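Local coordinates for protein SAHS1 (Ramazzottius varieornatus, PDB 5XNA) that acts as a secreted molecular shield during water loss, supporting desiccation tolerance, and probably binds lipid in a fatty-acid-binding-protein-like barrel, at residues R17-D22 and T129-Y134; H39-K44 and I56-K61. All blocks are in the same frame, centred on the assembly; numbering follows the deposited sequence. Where two conformers were deposited one is given.

Contact 1 of 2, residues R17-D22 and T129-Y134; sequences RIENFD and TAKRWY. With MG (magnesium ion), chain E; ZN (zinc ion), chain D; SHV (heptanoic acid), chain O.
Arg17 and Trp133 meet where the first and last strands of a fatty-acid-binding-protein-like barrel pair antiparallel and close the wall. Arg17 O accepts a bond from Trp133 N (3.3 Å). A bend at chi3 (-86°) lays the Arg17 guanidinium across Trp133, the planes 17° apart. Trp133 CB lies over the centre of one guanidinium face. The charged end also reaches Glu118 in a salt bridge. CE3 of the indole lies 3.7 Å from Arg17 CB, and the ring edge follows the backbone to Ile18 and Glu19. Trp133 NE1 bonds to Glu120. An alanine in place of Trp133 would probably leave Glu120 without this donor and the aliphatic part of Arg17 without its cover. Ile18 and Arg132 form a non-hydrogen-bonded pair. They lie side by side, with Ile18 CD1 3.9 Å from Arg132 NE. Arg132 extends to the bound heptanoate, where NH1 donates to O2 at the guanidinium edge (3.3 Å), while NH2 bonds to His39 O. Tyr134 OH helps bind the magnesium ion that holds the same carboxylate. Glu19 and Lys131 form a hydrogen-bonded pair, joined by N to O bonds both ways. With CG anti to the backbone N (chi1 -176°), the extended Glu19 chain carries OE2 to a zinc ion at 2.3 Å. Lys131 NZ turns instead to Glu120. Asn20 ends the pairing. Its side chain prolongs the strand bonding: ND2 donates to Thr129 O at 2.9 Å. Phe21 starts helix 21-27 and sets CD1 4.1 Å from Ala130 CB, while its ring edge meets the ligand chain, with Phe21 CZ 4.0 Å from heptanoate C3.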
# COMPACT_ATOMS: atom_id res chain seq x y z
N ARG A 17 -21.40 -10.80 6.01
CA ARG A 17 -20.41 -10.06 6.79
C ARG A 17 -19.74 -9.02 5.90
O ARG A 17 -19.13 -9.36 4.87
CB ARG A 17 -19.37 -11.00 7.38
CG ARG A 17 -19.90 -11.97 8.45
CD ARG A 17 -18.79 -12.91 8.90
NE ARG A 17 -18.70 -14.07 8.04
CZ ARG A 17 -17.61 -14.84 7.91
NH1 ARG A 17 -17.62 -15.88 7.09
NH2 ARG A 17 -16.51 -14.55 8.59
N ILE A 18 -19.84 -7.75 6.29
CA ILE A 18 -19.30 -6.64 5.51
C ILE A 18 -19.12 -5.49 6.48
O ILE A 18 -19.86 -5.37 7.46
CB ILE A 18 -20.25 -6.28 4.34
CG1 ILE A 18 -19.63 -5.21 3.45
CG2 ILE A 18 -21.62 -5.85 4.86
CD1 ILE A 18 -20.34 -5.06 2.13
N GLU A 19 -18.11 -4.66 6.23
CA GLU A 19 -17.77 -3.61 7.19
C GLU A 19 -17.32 -2.34 6.48
O GLU A 19 -16.33 -2.36 5.74
CB GLU A 19 -16.69 -4.09 8.16
CG GLU A 19 -16.38 -3.08 9.26
CD GLU A 19 -15.31 -3.57 10.20
OE1 GLU A 19 -15.62 -4.46 11.03
OE2 GLU A 19 -14.17 -3.08 10.12
N ASN A 20 -18.04 -1.25 6.73
CA ASN A 20 -17.63 0.10 6.33
C ASN A 20 -17.53 0.24 4.81
O ASN A 20 -16.79 1.10 4.31
CB ASN A 20 -16.30 0.50 6.99
CG ASN A 20 -16.12 2.02 7.05
OD1 ASN A 20 -17.10 2.77 7.13
ND2 ASN A 20 -14.87 2.47 7.03
N PHE A 21 -18.27 -0.59 4.08
CA PHE A 21 -18.09 -0.65 2.63
C PHE A 21 -18.64 0.59 1.94
O PHE A 21 -18.05 1.08 0.98
CB PHE A 21 -18.72 -1.92 2.07
CG PHE A 21 -18.34 -2.19 0.64
CD1 PHE A 21 -17.10 -2.71 0.32
CD2 PHE A 21 -19.24 -1.93 -0.38
CE1 PHE A 21 -16.76 -2.96 -1.00
CE2 PHE A 21 -18.91 -2.18 -1.70
CZ PHE A 21 -17.66 -2.70 -2.01
N ASP A 22 -19.76 1.13 2.43
CA ASP A 22 -20.32 2.32 1.77
C ASP A 22 -19.43 3.55 1.97
O ASP A 22 -19.41 4.43 1.10
CB ASP A 22 -21.74 2.60 2.26
CG ASP A 22 -22.74 1.55 1.81
OD1 ASP A 22 -22.40 0.75 0.91
OD2 ASP A 22 -23.87 1.53 2.34
N THR A 129 -10.92 2.44 5.14
CA THR A 129 -10.72 0.99 5.07
C THR A 129 -12.07 0.29 5.12
O THR A 129 -12.89 0.59 6.00
CB THR A 129 -9.85 0.50 6.22
OG1 THR A 129 -8.56 1.12 6.16
CG2 THR A 129 -9.70 -1.02 6.17
N ALA A 130 -12.31 -0.64 4.19
CA ALA A 130 -13.50 -1.48 4.25
C ALA A 130 -13.10 -2.95 4.18
O ALA A 130 -12.00 -3.30 3.76
CB ALA A 130 -14.50 -1.15 3.14
N LYS A 131 -14.01 -3.80 4.62
CA LYS A 131 -13.76 -5.23 4.65
C LYS A 131 -14.99 -5.97 4.19
O LYS A 131 -16.12 -5.51 4.38
CB LYS A 131 -13.35 -5.70 6.04
CG LYS A 131 -12.17 -4.93 6.59
CD LYS A 131 -11.24 -5.83 7.32
CE LYS A 131 -9.87 -5.21 7.40
NZ LYS A 131 -8.83 -6.26 7.55
N ARG A 132 -14.76 -7.11 3.57
CA ARG A 132 -15.84 -7.98 3.15
C ARG A 132 -15.36 -9.41 3.27
O ARG A 132 -14.20 -9.70 2.98
CB ARG A 132 -16.27 -7.65 1.73
CG ARG A 132 -17.48 -8.35 1.27
CD ARG A 132 -18.01 -7.67 0.03
NE ARG A 132 -19.38 -8.04 -0.21
CZ ARG A 132 -19.96 -7.98 -1.39
NH1 ARG A 132 -19.26 -7.59 -2.45
NH2 ARG A 132 -21.22 -8.33 -1.51
N TRP A 133 -16.22 -10.31 3.73
CA TRP A 133 -15.82 -11.69 3.95
C TRP A 133 -16.52 -12.60 2.94
O TRP A 133 -17.72 -12.45 2.68
CB TRP A 133 -16.13 -12.13 5.38
CG TRP A 133 -15.21 -11.47 6.36
CD1 TRP A 133 -14.06 -11.98 6.87
CD2 TRP A 133 -15.34 -10.15 6.90
NE1 TRP A 133 -13.46 -11.06 7.72
CE2 TRP A 133 -14.23 -9.93 7.74
CE3 TRP A 133 -16.29 -9.14 6.76
CZ2 TRP A 133 -14.05 -8.74 8.45
CZ3 TRP A 133 -16.11 -7.96 7.45
CH2 TRP A 133 -15.00 -7.77 8.29
N TYR A 134 -15.76 -13.56 2.44
CA TYR A 134 -16.20 -14.49 1.42
C TYR A 134 -16.05 -15.91 1.94
O TYR A 134 -15.14 -16.20 2.72
CB TYR A 134 -15.38 -14.30 0.14
CG TYR A 134 -15.66 -12.98 -0.53
CD1 TYR A 134 -15.12 -11.80 -0.02
CD2 TYR A 134 -16.46 -12.91 -1.67
CE1 TYR A 134 -15.38 -10.57 -0.62
CE2 TYR A 134 -16.73 -11.70 -2.28
CZ TYR A 134 -16.18 -10.54 -1.76
OH TYR A 134 -16.46 -9.34 -2.37
MG MG E . -15.24 -8.38 -3.71
ZN ZN D . -12.64 -4.25 11.35
C1 SHV O . -16.09 -6.45 -4.80
O1 SHV O . -14.95 -6.68 -5.27
O2 SHV O . -16.31 -6.63 -3.58
C2 SHV O . -17.21 -5.94 -5.72
C3 SHV O . -17.34 -4.42 -5.60
C4 SHV O . -16.31 -3.74 -6.49
C5 SHV O . -16.31 -2.23 -6.25
C6 SHV O . -14.87 -1.73 -6.16
C7 SHV O . -14.73 -0.37 -6.84

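Contact 2 of 2, residues H39-K44 and I56-K61; sequences HKTFHK and ISVPDK. With MG (magnesium ion), chain E; SHV (heptanoic acid), chain O; EDO (1,2-ethanediol), chain M; EDO (1,2-ethanediol), chain F.
Phe42 and Ser57 form the hydrogen-bonded pair at the open end of the hairpin of strands 42-47 and 52-58, in the tight part of this contact. Phe42 N donates to Ser57 O (2.8 Å) and Ser57 N to Phe42 O. Ser57 OG packs 3.3 Å from Phe42 CB. The ring of Phe42 meets Pro59 CG with its edge. His43 and Ile56 point together into the barrel, and Ile56 CG1 lies 3.5 Å from His43 ND1. His43 ND1 bonds to His54. His43 NE2 binds the magnesium ion at 2.1 Å, while the edge of the same ring faces heptanoate O1. Beside them, Val58 CG2 touches Thr41 OG1 at 3.7 Å.

The other end is looser and wetter. Here side chains and water, not strand pairing, tie His39 and Lys40 to Asp60. His39 ND1 donates to Asp60 OD2 (2.8 Å) almost straight, at 175°. The bond lies in the ring plane and uses the anti lone pair of the carboxylate, which stands perpendicular to the ring. Lys61 bends at chi4 (-61°) and brings NZ over one ring face near the rim. Two waters bridge Lys40 to Asp60, one from its O to Asp60 N, the other from its N to Asp60 OD2.

The hairpin lies between strands 10-19 and 63-69. Thr41 and His43 bond to the backbone of the first, and Ile56 to that of the second.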
# COMPACT_ATOMS: atom_id res chain seq x y z
N HIS A 39 -24.50 -6.77 -2.40
CA HIS A 39 -25.02 -7.69 -3.41
C HIS A 39 -24.10 -8.88 -3.59
O HIS A 39 -22.87 -8.77 -3.48
CB HIS A 39 -25.20 -6.97 -4.75
CG HIS A 39 -26.36 -6.02 -4.78
ND1 HIS A 39 -27.61 -6.39 -5.21
CD2 HIS A 39 -26.45 -4.72 -4.41
CE1 HIS A 39 -28.43 -5.36 -5.11
NE2 HIS A 39 -27.75 -4.33 -4.63
N LYS A 40 -24.70 -10.03 -3.91
CA LYS A 40 -23.95 -11.28 -4.03
C LYS A 40 -22.85 -11.11 -5.06
O LYS A 40 -23.10 -10.72 -6.20
CB LYS A 40 -24.91 -12.41 -4.43
CG LYS A 40 -24.27 -13.77 -4.63
CD LYS A 40 -23.68 -14.36 -3.34
CE LYS A 40 -24.67 -14.34 -2.19
NZ LYS A 40 -24.16 -15.11 -1.02
N THR A 41 -21.62 -11.40 -4.64
CA THR A 41 -20.42 -11.13 -5.42
C THR A 41 -19.55 -12.37 -5.39
O THR A 41 -19.44 -13.02 -4.35
CB THR A 41 -19.65 -9.91 -4.85
OG1 THR A 41 -20.48 -8.75 -4.91
CG2 THR A 41 -18.34 -9.64 -5.63
N PHE A 42 -18.96 -12.72 -6.53
CA PHE A 42 -18.09 -13.88 -6.62
C PHE A 42 -16.71 -13.43 -7.07
O PHE A 42 -16.57 -12.60 -7.97
CB PHE A 42 -18.61 -14.94 -7.59
CG PHE A 42 -19.97 -15.46 -7.24
CD1 PHE A 42 -21.11 -14.78 -7.64
CD2 PHE A 42 -20.12 -16.63 -6.52
CE1 PHE A 42 -22.37 -15.25 -7.33
CE2 PHE A 42 -21.37 -17.11 -6.20
CZ PHE A 42 -22.51 -16.41 -6.60
N HIS A 43 -15.69 -13.99 -6.42
CA HIS A 43 -14.31 -13.86 -6.87
C HIS A 43 -13.82 -15.26 -7.19
O HIS A 43 -13.84 -16.14 -6.32
CB HIS A 43 -13.41 -13.22 -5.80
CG HIS A 43 -13.64 -11.76 -5.60
ND1 HIS A 43 -13.02 -10.80 -6.38
CD2 HIS A 43 -14.40 -11.08 -4.71
CE1 HIS A 43 -13.40 -9.60 -5.98
NE2 HIS A 43 -14.23 -9.74 -4.96
N LYS A 44 -13.39 -15.48 -8.43
CA LYS A 44 -12.78 -16.74 -8.82
C LYS A 44 -11.36 -16.44 -9.27
O LYS A 44 -11.15 -15.59 -10.14
CB LYS A 44 -13.58 -17.43 -9.94
CG LYS A 44 -15.00 -17.78 -9.52
CD LYS A 44 -15.81 -18.45 -10.64
CE LYS A 44 -17.25 -18.62 -10.21
NZ LYS A 44 -18.13 -19.10 -11.31
N ILE A 56 -14.35 -11.42 -11.48
CA ILE A 56 -15.25 -10.81 -10.50
C ILE A 56 -16.63 -10.76 -11.13
O ILE A 56 -16.79 -10.27 -12.25
CB ILE A 56 -14.80 -9.40 -10.10
CG1 ILE A 56 -13.35 -9.41 -9.60
CG2 ILE A 56 -15.73 -8.84 -9.04
CD1 ILE A 56 -12.32 -9.07 -10.66
N SER A 57 -17.63 -11.26 -10.41
CA SER A 57 -18.99 -11.23 -10.94
C SER A 57 -19.97 -10.76 -9.87
O SER A 57 -19.90 -11.19 -8.72
CB SER A 57 -19.41 -12.60 -11.47
OG SER A 57 -19.36 -13.58 -10.47
N VAL A 58 -20.86 -9.85 -10.28
CA VAL A 58 -21.99 -9.40 -9.47
C VAL A 58 -23.23 -9.62 -10.34
O VAL A 58 -23.62 -8.73 -11.11
CB VAL A 58 -21.86 -7.93 -9.04
CG1 VAL A 58 -22.96 -7.58 -8.01
CG2 VAL A 58 -20.49 -7.65 -8.44
N PRO A 59 -23.87 -10.79 -10.25
CA PRO A 59 -24.98 -11.10 -11.16
C PRO A 59 -26.14 -10.11 -11.10
O PRO A 59 -26.70 -9.79 -12.15
CB PRO A 59 -25.40 -12.51 -10.71
CG PRO A 59 -24.12 -13.10 -10.20
CD PRO A 59 -23.48 -11.97 -9.46
N ASP A 60 -26.51 -9.62 -9.91
CA ASP A 60 -27.59 -8.62 -9.83
C ASP A 60 -27.32 -7.42 -10.72
O ASP A 60 -28.26 -6.78 -11.21
CB ASP A 60 -27.77 -8.10 -8.39
CG ASP A 60 -28.42 -9.10 -7.46
OD1 ASP A 60 -28.99 -10.11 -7.94
OD2 ASP A 60 -28.38 -8.85 -6.24
N LYS A 61 -26.04 -7.06 -10.89
CA LYS A 61 -25.64 -5.88 -11.62
C LYS A 61 -25.10 -6.22 -13.00
O LYS A 61 -24.50 -5.36 -13.65
CB LYS A 61 -24.62 -5.09 -10.80
CG LYS A 61 -25.20 -4.65 -9.47
CD LYS A 61 -24.25 -3.76 -8.71
CE LYS A 61 -24.74 -3.55 -7.28
NZ LYS A 61 -26.08 -2.91 -7.27
MG MG E . -15.24 -8.38 -3.71
C1 SHV O . -16.09 -6.45 -4.80
O1 SHV O . -14.95 -6.68 -5.27
O2 SHV O . -16.31 -6.63 -3.58
C2 SHV O . -17.21 -5.94 -5.72
C3 SHV O . -17.34 -4.42 -5.60
C4 SHV O . -16.31 -3.74 -6.49
C5 SHV O . -16.31 -2.23 -6.25
C6 SHV O . -14.87 -1.73 -6.16
C7 SHV O . -14.73 -0.37 -6.84
C1 EDO M . -21.29 -5.20 -4.96
O1 EDO M . -21.63 -4.07 -5.78
C2 EDO M . -21.78 -4.96 -3.54
O2 EDO M . -23.18 -4.68 -3.56
C1 EDO F . -24.64 -15.38 2.75
O1 EDO F . -24.64 -16.24 1.60
C2 EDO F . -23.92 -16.05 3.91
O2 EDO F . -23.95 -15.20 5.07
O HOH W 1 -25.60 -10.28 -7.29
O HOH W 2 -27.62 -10.15 -3.99

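How the contacts relate
Contact 1 joins the N-terminal and C-terminal strands, 10-19 and 128-136. Contact 2 joins strands 42-47 and 52-58, and both its segments fall in the chain between those of contact 1. The centres are 15 Å apart. Strands 10-19 and 42-47 are neighbours in the one antiparallel sheet, so the two contacts lie on successive parts of the barrel wall. They also touch: Arg132 NH2 probably bonds to His39 O (2.6 Å), and the Tyr134 and His43 rings meet edge to face. One residue from each contact, Tyr134 and His43, binds the magnesium ion. Together the contacts supply part of the site for the heptanoate carboxylate, with Tyr123 and Lys121, consistent with lipid binding.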